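Local coordinates for nucleotide-binding protein, universal stress protein UspA family (Lactobacillus plantarum, PDB 3S3T) that binds ATP and belongs to the universal stress protein family, probably serving in the cellular response to stress, at residues 5-10 / 33-38. Numbering follows the deposited sequence.
Sequences YTNILV and QANLTA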
loop_
_atom_site.group_PDB
_atom_site.type_symbol
_atom_site.label_atom_id
_atom_site.label_comp_id
_atom_site.label_asym_id
_atom_site.label_seq_id
_atom_site.Cartn_x
_atom_site.Cartn_y
_atom_site.Cartn_z
ATOM N N TYR A 5 -25.768 9.551 6.698
ATOM C CA TYR A 5 -24.667 10.481 6.845
ATOM C C TYR A 5 -25.189 11.829 7.273
ATOM O O TYR A 5 -26.286 12.228 6.876
ATOM C CB TYR A 5 -23.928 10.622 5.514
ATOM C CG TYR A 5 -23.241 9.332 5.131
ATOM C CD1 TYR A 5 -22.207 8.820 5.908
ATOM C CD2 TYR A 5 -23.682 8.579 4.044
ATOM C CE1 TYR A 5 -21.577 7.623 5.569
ATOM C CE2 TYR A 5 -23.066 7.367 3.706
ATOM C CZ TYR A 5 -22.009 6.902 4.481
ATOM O OH TYR A 5 -21.396 5.717 4.171
ATOM N N THR A 6 -24.411 12.517 8.089
ATOM C CA THR A 6 -24.759 13.844 8.553
ATOM C C THR A 6 -23.806 14.958 8.054
ATOM O O THR A 6 -24.214 16.112 7.964
ATOM C CB THR A 6 -24.740 13.904 10.071
ATOM O OG1 THR A 6 -23.399 13.701 10.533
ATOM C CG2 THR A 6 -25.673 12.853 10.678
ATOM N N ASN A 7 -22.544 14.613 7.765
ATOM C CA ASN A 7 -21.492 15.595 7.497
ATOM C C ASN A 7 -20.434 14.987 6.594
ATOM O O ASN A 7 -19.571 14.261 7.076
ATOM C CB ASN A 7 -20.832 16.015 8.826
ATOM C CG ASN A 7 -21.753 16.821 9.700
ATOM O OD1 ASN A 7 -21.890 18.021 9.499
ATOM N ND2 ASN A 7 -22.375 16.177 10.681
ATOM N N ILE A 8 -20.508 15.284 5.302
ATOM C CA ILE A 8 -19.655 14.676 4.272
ATOM C C ILE A 8 -18.523 15.621 3.862
ATOM O O ILE A 8 -18.732 16.823 3.752
ATOM C CB ILE A 8 -20.500 14.329 3.009
ATOM C CG1 ILE A 8 -21.672 13.400 3.381
ATOM C CG2 ILE A 8 -19.650 13.664 1.867
ATOM C CD1 ILE A 8 -22.697 13.173 2.255
ATOM N N LEU A 9 -17.337 15.051 3.628
ATOM C CA LEU A 9 -16.173 15.776 3.183
ATOM C C LEU A 9 -15.792 15.235 1.818
ATOM O O LEU A 9 -15.739 14.010 1.612
ATOM C CB LEU A 9 -14.991 15.580 4.149
ATOM C CG LEU A 9 -13.706 16.353 3.805
ATOM C CD1 LEU A 9 -13.867 17.865 3.829
ATOM C CD2 LEU A 9 -12.632 15.953 4.791
ATOM N N VAL A 10 -15.603 16.139 0.869
ATOM C CA VAL A 10 -15.113 15.772 -0.442
ATOM C C VAL A 10 -13.842 16.592 -0.749
ATOM O O VAL A 10 -13.914 17.726 -1.175
ATOM C CB VAL A 10 -16.173 15.853 -1.557
ATOM C CG1 VAL A 10 -16.828 17.240 -1.684
ATOM C CG2 VAL A 10 -15.536 15.387 -2.871
ATOM N N GLN A 33 -29.573 14.158 3.002
ATOM C CA GLN A 33 -29.742 15.527 3.449
ATOM C C GLN A 33 -28.637 15.915 4.429
ATOM O O GLN A 33 -28.895 16.433 5.518
ATOM C CB GLN A 33 -31.141 15.740 4.021
ATOM C CG GLN A 33 -32.214 15.673 2.931
ATOM C CD GLN A 33 -32.222 16.896 2.058
ATOM O OE1 GLN A 33 -32.703 17.943 2.452
ATOM N NE2 GLN A 33 -31.699 16.777 0.866
ATOM N N ALA A 34 -27.411 15.656 4.002
ATOM C CA ALA A 34 -26.228 15.840 4.830
ATOM C C ALA A 34 -25.569 17.169 4.556
ATOM O O ALA A 34 -25.706 17.736 3.486
ATOM C CB ALA A 34 -25.254 14.692 4.624
ATOM N N ASN A 35 -24.832 17.677 5.532
ATOM C CA ASN A 35 -23.988 18.821 5.263
ATOM C C ASN A 35 -22.861 18.339 4.354
ATOM O O ASN A 35 -22.433 17.163 4.439
ATOM C CB ASN A 35 -23.448 19.446 6.554
ATOM C CG ASN A 35 -24.552 19.908 7.497
ATOM O OD1 ASN A 35 -25.538 20.524 7.088
ATOM N ND2 ASN A 35 -24.388 19.593 8.774
ATOM N N LEU A 36 -22.413 19.212 3.452
ATOM C CA LEU A 36 -21.349 18.896 2.518
ATOM C C LEU A 36 -20.254 19.946 2.600
ATOM O O LEU A 36 -20.552 21.130 2.648
ATOM C CB LEU A 36 -21.898 18.777 1.081
ATOM C CG LEU A 36 -20.936 18.355 -0.035
ATOM C CD1 LEU A 36 -20.277 17.034 0.284
ATOM C CD2 LEU A 36 -21.680 18.306 -1.382
ATOM N N THR A 37 -18.985 19.492 2.672
ATOM C CA THR A 37 -17.836 20.391 2.611
ATOM C C THR A 37 -16.885 19.927 1.487
ATOM O O THR A 37 -16.491 18.766 1.488
ATOM C CB THR A 37 -17.049 20.359 3.928
ATOM O OG1 THR A 37 -17.892 20.878 4.968
ATOM C CG2 THR A 37 -15.747 21.225 3.838
ATOM N N ALA A 38 -16.573 20.818 0.538
ATOM C CA ALA A 38 -15.480 20.605 -0.449
ATOM C C ALA A 38 -14.203 21.267 0.038
ATOM O O ALA A 38 -14.213 22.432 0.493
ATOM C CB ALA A 38 -15.863 21.108 -1.810
HETATM O O HOH W 1 -19.638 18.964 5.720
#
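With CG of both Asn7 (chi1 -69°) and Asn35 (chi1 -59°) anti to the carbonyl carbon, the two side chains run side by side, pointing the same way, with their amide planes turned 51° apart, at the start of a parallel strand pair. The pair belongs to a right-handed beta-alpha-beta unit of the Rossmann-like universal stress protein fold, in which helix 16-32 links strands 7-11 and 35-43. Asn35 ND2 donates an almost straight bond to Asn7 OD1 (3.0 Å); OD1 lies in the amide plane of Asn35, but ND2 stands above the carbonyl plane of Asn7. Asn7 ND2 reaches back to Thr6 OG1, while Asn35 OD1 is held by Asn85. Replacing Asn7 by alanine removes both amide atoms, which is likely to leave Asn35 ND2 without this acceptor and Thr6 OG1 without this donor. Between the backbones, Ile8 N donates to Asn35 O (2.8 Å) and Val10 N to Thr37 O; Ile8 O receives Thr37 N. On the face under helix 16-32, Ile8 CG2 packs on Leu36 CD1 (3.8 Å) and Ile8 CD1 on Ala34 CB. On the other face, Leu9 CD1 meets Thr37 CG2 (3.9 Å) beside Tyr102 of helix 95-105. There a water donates to Ile8 O (3.0 Å) and hydrogen-bonds Thr37 OG1 at 2.7 Å.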